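Local atomic coordinates of putative beta-glucosidase (Bifidobacterium adolescentis, PDB entry 5WAB), a protein that hydrolyses beta-glucosidic linkages as a glycoside hydrolase of family 3, and probably also releases terminal alpha-L-arabinopyranosyl units from ginsenoside Rb2. Residues A[528-531]-A[535-538]; A[628-631]-A[635-638]. One frame throughout, in Å; residues are numbered along the deposited sequence.

Contact 1. Residues A[528-531]-A[535-538]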
ATOM      1  N   TYR A 528       0.157  11.086  -9.655  1.00 17.96           N
ATOM      2  CA  TYR A 528       0.039  12.535  -9.523  1.00 19.38           C
ATOM      3  C   TYR A 528       1.347  13.249  -9.829  1.00 18.66           C
ATOM      4  O   TYR A 528       1.324  14.438 -10.167  1.00 19.31           O
ATOM      5  CB  TYR A 528      -0.428  12.913  -8.114  1.00 20.05           C
ATOM      6  CG  TYR A 528       0.656  12.817  -7.075  1.00 19.86           C
ATOM      7  CD1 TYR A 528       0.989  11.596  -6.505  1.00 19.07           C
ATOM      8  CD2 TYR A 528       1.352  13.947  -6.660  1.00 20.85           C
ATOM      9  CE1 TYR A 528       1.986  11.501  -5.552  1.00 19.34           C
ATOM     10  CE2 TYR A 528       2.355  13.860  -5.706  1.00 20.44           C
ATOM     11  CZ  TYR A 528       2.668  12.632  -5.159  1.00 18.96           C
ATOM     12  OH  TYR A 528       3.660  12.530  -4.211  1.00 17.75           O
ATOM     13  N   ARG A 529       2.480  12.550  -9.740  1.00 17.38           N
ATOM     14  CA  ARG A 529       3.743  13.159 -10.134  1.00 17.50           C
ATOM     15  C   ARG A 529       3.696  13.640 -11.576  1.00 17.57           C
ATOM     16  O   ARG A 529       4.304  14.662 -11.910  1.00 18.62           O
ATOM     17  CB  ARG A 529       4.882  12.160  -9.943  1.00 16.76           C
ATOM     18  CG  ARG A 529       5.296  11.978  -8.510  1.00 16.76           C
ATOM     19  CD  ARG A 529       6.259  10.805  -8.350  1.00 16.24           C
ATOM     20  NE  ARG A 529       6.973  10.871  -7.081  1.00 15.32           N
ATOM     21  CZ  ARG A 529       6.458  10.501  -5.913  1.00 15.51           C
ATOM     22  NH1 ARG A 529       5.219  10.035  -5.843  1.00 13.92           N
ATOM     23  NH2 ARG A 529       7.184  10.601  -4.811  1.00 18.92           N
ATOM     24  N   TYR A 530       2.973  12.928 -12.439  1.00 17.81           N
ATOM     25  CA  TYR A 530       2.790  13.381 -13.811  1.00 20.91           C
ATOM     26  C   TYR A 530       1.658  14.400 -13.909  1.00 23.47           C
ATOM     27  O   TYR A 530       1.795  15.433 -14.576  1.00 23.67           O
ATOM     28  CB  TYR A 530       2.507  12.189 -14.729  1.00 20.38           C
ATOM     29  CG  TYR A 530       2.070  12.601 -16.112  1.00 21.62           C
ATOM     30  CD1 TYR A 530       3.001  12.984 -17.065  1.00 22.47           C
ATOM     31  CD2 TYR A 530       0.725  12.642 -16.457  1.00 23.55           C
ATOM     32  CE1 TYR A 530       2.610  13.374 -18.331  1.00 23.81           C
ATOM     33  CE2 TYR A 530       0.324  13.041 -17.721  1.00 23.65           C
ATOM     34  CZ  TYR A 530       1.270  13.403 -18.650  1.00 24.34           C
ATOM     35  OH  TYR A 530       0.879  13.793 -19.907  1.00 27.29           O
ATOM     36  N   TYR A 531       0.521  14.111 -13.264  1.00 24.17           N
ATOM     37  CA  TYR A 531      -0.655  14.966 -13.404  1.00 24.40           C
ATOM     38  C   TYR A 531      -0.376  16.377 -12.907  1.00 25.41           C
ATOM     39  O   TYR A 531      -0.729  17.358 -13.570  1.00 25.42           O
ATOM     40  CB  TYR A 531      -1.832  14.360 -12.637  1.00 24.07           C
ATOM     41  CG  TYR A 531      -2.365  13.060 -13.203  1.00 24.86           C
ATOM     42  CD1 TYR A 531      -2.769  12.957 -14.533  1.00 25.39           C
ATOM     43  CD2 TYR A 531      -2.435  11.923 -12.409  1.00 24.35           C
ATOM     44  CE1 TYR A 531      -3.251  11.756 -15.042  1.00 24.47           C
ATOM     45  CE2 TYR A 531      -2.905  10.728 -12.905  1.00 23.74           C
ATOM     46  CZ  TYR A 531      -3.312  10.647 -14.216  1.00 24.48           C
ATOM     47  OH  TYR A 531      -3.775   9.439 -14.682  1.00 24.89           O
ATOM     48  N   ASP A 535      -0.157  19.799 -15.622  1.00 32.49           N
ATOM     49  CA  ASP A 535      -1.417  20.538 -15.523  1.00 34.99           C
ATOM     50  C   ASP A 535      -2.574  19.764 -16.159  1.00 34.46           C
ATOM     51  O   ASP A 535      -3.312  20.278 -17.002  1.00 36.29           O
ATOM     52  CB  ASP A 535      -1.283  21.928 -16.148  1.00 37.85           C
ATOM     53  CG  ASP A 535      -2.403  22.849 -15.735  1.00 41.36           C
ATOM     54  OD1 ASP A 535      -3.003  22.579 -14.672  1.00 41.53           O
ATOM     55  OD2 ASP A 535      -2.699  23.818 -16.473  1.00 43.53           O
ATOM     56  N   LYS A 536      -2.720  18.509 -15.755  1.00 32.29           N
ATOM     57  CA  LYS A 536      -3.749  17.631 -16.287  1.00 29.89           C
ATOM     58  C   LYS A 536      -4.897  17.524 -15.295  1.00 28.71           C
ATOM     59  O   LYS A 536      -4.680  17.442 -14.083  1.00 28.66           O
ATOM     60  CB  LYS A 536      -3.180  16.240 -16.571  1.00 29.58           C
ATOM     61  CG  LYS A 536      -1.987  16.219 -17.514  1.00 30.62           C
ATOM     62  CD  LYS A 536      -2.349  16.710 -18.905  1.00 32.50           C
ATOM     63  CE  LYS A 536      -1.150  16.649 -19.852  1.00 31.97           C
ATOM     64  NZ  LYS A 536      -1.475  17.212 -21.201  1.00 32.28           N
ATOM     65  N   ALA A 537      -6.119  17.529 -15.813  1.00 29.10           N
ATOM     66  CA  ALA A 537      -7.276  17.335 -14.957  1.00 28.50           C
ATOM     67  C   ALA A 537      -7.361  15.888 -14.487  1.00 28.94           C
ATOM     68  O   ALA A 537      -6.966  14.954 -15.189  1.00 32.57           O
ATOM     69  CB  ALA A 537      -8.561  17.719 -15.686  1.00 28.77           C
ATOM     70  N   VAL A 538      -7.855  15.717 -13.263  1.00 25.97           N
ATOM     71  CA  VAL A 538      -8.168  14.413 -12.704  1.00 23.89           C
ATOM     72  C   VAL A 538      -9.554  14.502 -12.088  1.00 24.58           C
ATOM     73  O   VAL A 538     -10.084  15.589 -11.846  1.00 25.34           O
ATOM     74  CB  VAL A 538      -7.138  13.954 -11.652  1.00 21.96           C
ATOM     75  CG1 VAL A 538      -5.783  13.733 -12.300  1.00 20.69           C
ATOM     76  CG2 VAL A 538      -7.042  14.988 -10.536  1.00 19.90           C
TER
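Tyr-531, at the end of the short helix 528-531, offers its carbonyl to the chain that folds back after a three-residue connection: Lys-536 N donates to Tyr-531 O at 3.2 Å, almost perfectly straight (179° at the hydrogen) and in the carbonyl plane. This bond to the carbonyl five residues earlier closes a six-residue turn after the helix, in the C-terminal family 3 region of the chain, with the CA atoms of Tyr-531 and Lys-536 5.0 Å apart. Asp-535 takes the backbone round the turn in the left-handed helical conformation.

Beyond the turn, the extended chain lies against the ring of Tyr-531. Lys-536 comes to this ring at its edge, its CB in the ring plane and 3.9 Å from Tyr-531 CD1. Val-538 covers one face instead. The ring itself is buried, and Thr-497 and Arg-653 also pack on this side chain; Arg-653 in addition binds the carbonyl of Lys-536, tying the returning chain to the loop after strand 642-648.

Tyr-530 meets the same lysine through CE2 and OH. Its CG stands anti to the backbone N (chi1 170°), which swings the ring out to where the aliphatic chain of Lys-536, bent about its CB-CG bond, crosses it at a slant, CG 3.9 Å from Tyr-530 CE2 and CE 3.5 Å from Tyr-530 OH. The valine makes a CH-pi interaction: Val-538 CG1 lies 3.8 Å from the centroid of the Tyr-531 ring, 18° off its normal, and comes nearest to Tyr-531 CG, at 3.6 Å.

Contact 2. Residues A[628-631]-A[635-638]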
ATOM      1  N   ALA A 628      16.088  15.718  -2.113  1.00 20.04           N
ATOM      2  CA  ALA A 628      17.122  15.089  -2.921  1.00 19.94           C
ATOM      3  C   ALA A 628      16.515  14.198  -3.995  1.00 20.00           C
ATOM      4  O   ALA A 628      15.581  13.435  -3.735  1.00 20.71           O
ATOM      5  CB  ALA A 628      18.064  14.259  -2.046  1.00 17.74           C
ATOM      6  N   TYR A 629      17.079  14.267  -5.195  1.00 18.69           N
ATOM      7  CA  TYR A 629      16.769  13.318  -6.248  1.00 20.65           C
ATOM      8  C   TYR A 629      17.938  12.361  -6.418  1.00 21.00           C
ATOM      9  O   TYR A 629      19.041  12.604  -5.928  1.00 21.87           O
ATOM     10  CB  TYR A 629      16.463  14.025  -7.578  1.00 19.61           C
ATOM     11  CG  TYR A 629      17.564  14.935  -8.104  1.00 21.13           C
ATOM     12  CD1 TYR A 629      18.645  14.421  -8.817  1.00 20.89           C
ATOM     13  CD2 TYR A 629      17.514  16.313  -7.897  1.00 21.01           C
ATOM     14  CE1 TYR A 629      19.643  15.251  -9.305  1.00 18.56           C
ATOM     15  CE2 TYR A 629      18.509  17.150  -8.378  1.00 20.55           C
ATOM     16  CZ  TYR A 629      19.571  16.612  -9.081  1.00 21.21           C
ATOM     17  OH  TYR A 629      20.557  17.439  -9.567  1.00 21.76           O
ATOM     18  N   TRP A 630      17.681  11.260  -7.112  1.00 21.75           N
ATOM     19  CA  TRP A 630      18.754  10.346  -7.457  1.00 23.86           C
ATOM     20  C   TRP A 630      19.472  10.855  -8.699  1.00 26.90           C
ATOM     21  O   TRP A 630      18.844  11.098  -9.735  1.00 27.59           O
ATOM     22  CB  TRP A 630      18.216   8.935  -7.692  1.00 22.09           C
ATOM     23  CG  TRP A 630      19.318   7.956  -7.906  1.00 22.17           C
ATOM     24  CD1 TRP A 630      19.788   7.495  -9.101  1.00 20.60           C
ATOM     25  CD2 TRP A 630      20.123   7.347  -6.895  1.00 20.84           C
ATOM     26  NE1 TRP A 630      20.825   6.619  -8.895  1.00 20.69           N
ATOM     27  CE2 TRP A 630      21.051   6.511  -7.547  1.00 22.32           C
ATOM     28  CE3 TRP A 630      20.139   7.415  -5.498  1.00 21.89           C
ATOM     29  CZ2 TRP A 630      21.992   5.756  -6.852  1.00 23.05           C
ATOM     30  CZ3 TRP A 630      21.068   6.666  -4.809  1.00 23.66           C
ATOM     31  CH2 TRP A 630      21.984   5.843  -5.486  1.00 24.72           C
ATOM     32  N   SER A 631      20.785  11.005  -8.602  1.00 29.75           N
ATOM     33  CA  SER A 631      21.598  11.430  -9.731  1.00 32.61           C
ATOM     34  C   SER A 631      22.343  10.222 -10.275  1.00 34.19           C
ATOM     35  O   SER A 631      23.159   9.624  -9.568  1.00 34.85           O
ATOM     36  CB  SER A 631      22.587  12.523  -9.331  1.00 33.36           C
ATOM     37  OG  SER A 631      23.469  12.819 -10.403  1.00 34.31           O
ATOM     38  N   ASN A 635      25.668   8.771  -9.019  1.00 34.41           N
ATOM     39  CA  ASN A 635      25.382   7.433  -8.506  1.00 35.17           C
ATOM     40  C   ASN A 635      25.011   7.502  -7.024  1.00 33.19           C
ATOM     41  O   ASN A 635      25.431   6.668  -6.218  1.00 33.24           O
ATOM     42  CB  ASN A 635      26.568   6.492  -8.736  1.00 36.57           C
ATOM     43  CG  ASN A 635      26.200   5.032  -8.572  1.00 37.66           C
ATOM     44  OD1 ASN A 635      25.059   4.632  -8.823  1.00 36.88           O
ATOM     45  ND2 ASN A 635      27.167   4.224  -8.139  1.00 39.12           N
ATOM     46  N   ASP A 636      24.214   8.505  -6.665  1.00 30.38           N
ATOM     47  CA  ASP A 636      23.905   8.776  -5.268  1.00 29.96           C
ATOM     48  C   ASP A 636      22.827   9.848  -5.212  1.00 25.97           C
ATOM     49  O   ASP A 636      22.547  10.526  -6.204  1.00 20.01           O
ATOM     50  CB  ASP A 636      25.158   9.217  -4.495  1.00 32.72           C
ATOM     51  CG  ASP A 636      25.010   9.069  -2.988  1.00 33.34           C
ATOM     52  OD1 ASP A 636      23.921   8.662  -2.526  1.00 32.40           O
ATOM     53  OD2 ASP A 636      26.001   9.335  -2.266  1.00 33.81           O
ATOM     54  N   TRP A 637      22.218   9.982  -4.040  1.00 24.59           N
ATOM     55  CA  TRP A 637      21.286  11.076  -3.818  1.00 23.81           C
ATOM     56  C   TRP A 637      22.019  12.410  -3.897  1.00 23.91           C
ATOM     57  O   TRP A 637      23.212  12.507  -3.601  1.00 20.68           O
ATOM     58  CB  TRP A 637      20.597  10.910  -2.462  1.00 23.54           C
ATOM     59  CG  TRP A 637      19.782   9.654  -2.400  1.00 24.42           C
ATOM     60  CD1 TRP A 637      20.129   8.477  -1.802  1.00 24.74           C
ATOM     61  CD2 TRP A 637      18.494   9.439  -2.997  1.00 23.57           C
ATOM     62  NE1 TRP A 637      19.127   7.549  -1.971  1.00 24.43           N
ATOM     63  CE2 TRP A 637      18.116   8.111  -2.705  1.00 23.41           C
ATOM     64  CE3 TRP A 637      17.622  10.242  -3.742  1.00 23.18           C
ATOM     65  CZ2 TRP A 637      16.901   7.567  -3.135  1.00 23.38           C
ATOM     66  CZ3 TRP A 637      16.412   9.701  -4.166  1.00 23.20           C
ATOM     67  CH2 TRP A 637      16.064   8.376  -3.859  1.00 22.97           C
ATOM     68  N   HIS A 638      21.302  13.446  -4.333  1.00 19.24           N
ATOM     69  CA  HIS A 638      21.901  14.762  -4.518  1.00 19.72           C
ATOM     70  C   HIS A 638      20.891  15.837  -4.147  1.00 20.23           C
ATOM     71  O   HIS A 638      19.791  15.873  -4.701  1.00 18.50           O
ATOM     72  CB  HIS A 638      22.384  14.957  -5.961  1.00 20.00           C
ATOM     73  CG  HIS A 638      23.056  16.276  -6.199  1.00 28.49           C
ATOM     74  ND1 HIS A 638      22.671  17.142  -7.200  1.00 26.01           N
ATOM     75  CD2 HIS A 638      24.076  16.886  -5.548  1.00 21.51           C
ATOM     76  CE1 HIS A 638      23.433  18.221  -7.165  1.00 25.40           C
ATOM     77  NE2 HIS A 638      24.291  18.093  -6.169  1.00 21.91           N
TER
HETATM   78  O   HOH W   1      22.325   5.281 -10.847  1.00 25.62           O
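Strands 628-631 and 636-638 run antiparallel with a marked twist, their short axes 4.5 Å apart at closest and 139° between their directions. Tyr-629 and His-638 form a hydrogen-bonded pair through both backbone N-H groups, Trp-630 and Trp-637 a non-hydrogen-bonded pair, and Ser-631 and Asp-636 a second hydrogen-bonded pair. Next to the turn Ser-631 O faces two N-H groups, accepting from Asp-636 N at 3.3 Å and, weakly, from Asn-635 N.

On one face the two indoles meet edge to face. A chi1 of -174° turns the Trp-630 indole away from its own N-H and over the partner strand: its benzene edge points at the pyrrole face of Trp-637, planes at 85°, with Trp-630 CE3 3.5 Å from Trp-637 CE2. One face of Trp-630 rests on the backbone around Asp-636, whose CA is 3.5 Å from Trp-630 CH2. A water accepts from Trp-630 NE1 at 2.8 Å. Arg-177 and Arg-625 make cation-pi contacts with Trp-630 and Trp-637 respectively. Helix 173-180 lies against both tryptophans and Tyr-629, its Glu-178 also accepting from Trp-630 N.

On the other face Tyr-629 and His-638 extend alongside each other in the same direction. His-638 ND1 donates to Tyr-629 OH at 3.2 Å in the imidazole plane, while the imidazole edge turns toward the phenol face in an offset edge-to-face pair; Tyr-629 OH also bonds Glu-640. Ser-631 OG bonds back to Phe-634 N. The ladder makes a two-stranded beta hairpin in the fibronectin type III-like region; Asn-635, left-handed, and Asp-636 both face Ser-631, a G1 beta bulge.

How the contacts relate
Contact 1 comes first along the chain, in the C-terminal family 3 region, and closes before contact 2 opens in the fibronectin type III-like region. Their centres are 24 Å apart and their nearest atoms about 9 Å, without touching; they share no helix or sheet. What links them to other parts of the chain is their surroundings: beside contact 1, Arg-529 pairs with Asp-128 and Glu-601, while the hairpin 628-639 lies on helix 173-180, in the N-terminal TIM-barrel family region. All three family regions thus come together around contact 1, whereas at contact 2 the fibronectin-like hairpin meets the N-terminal region.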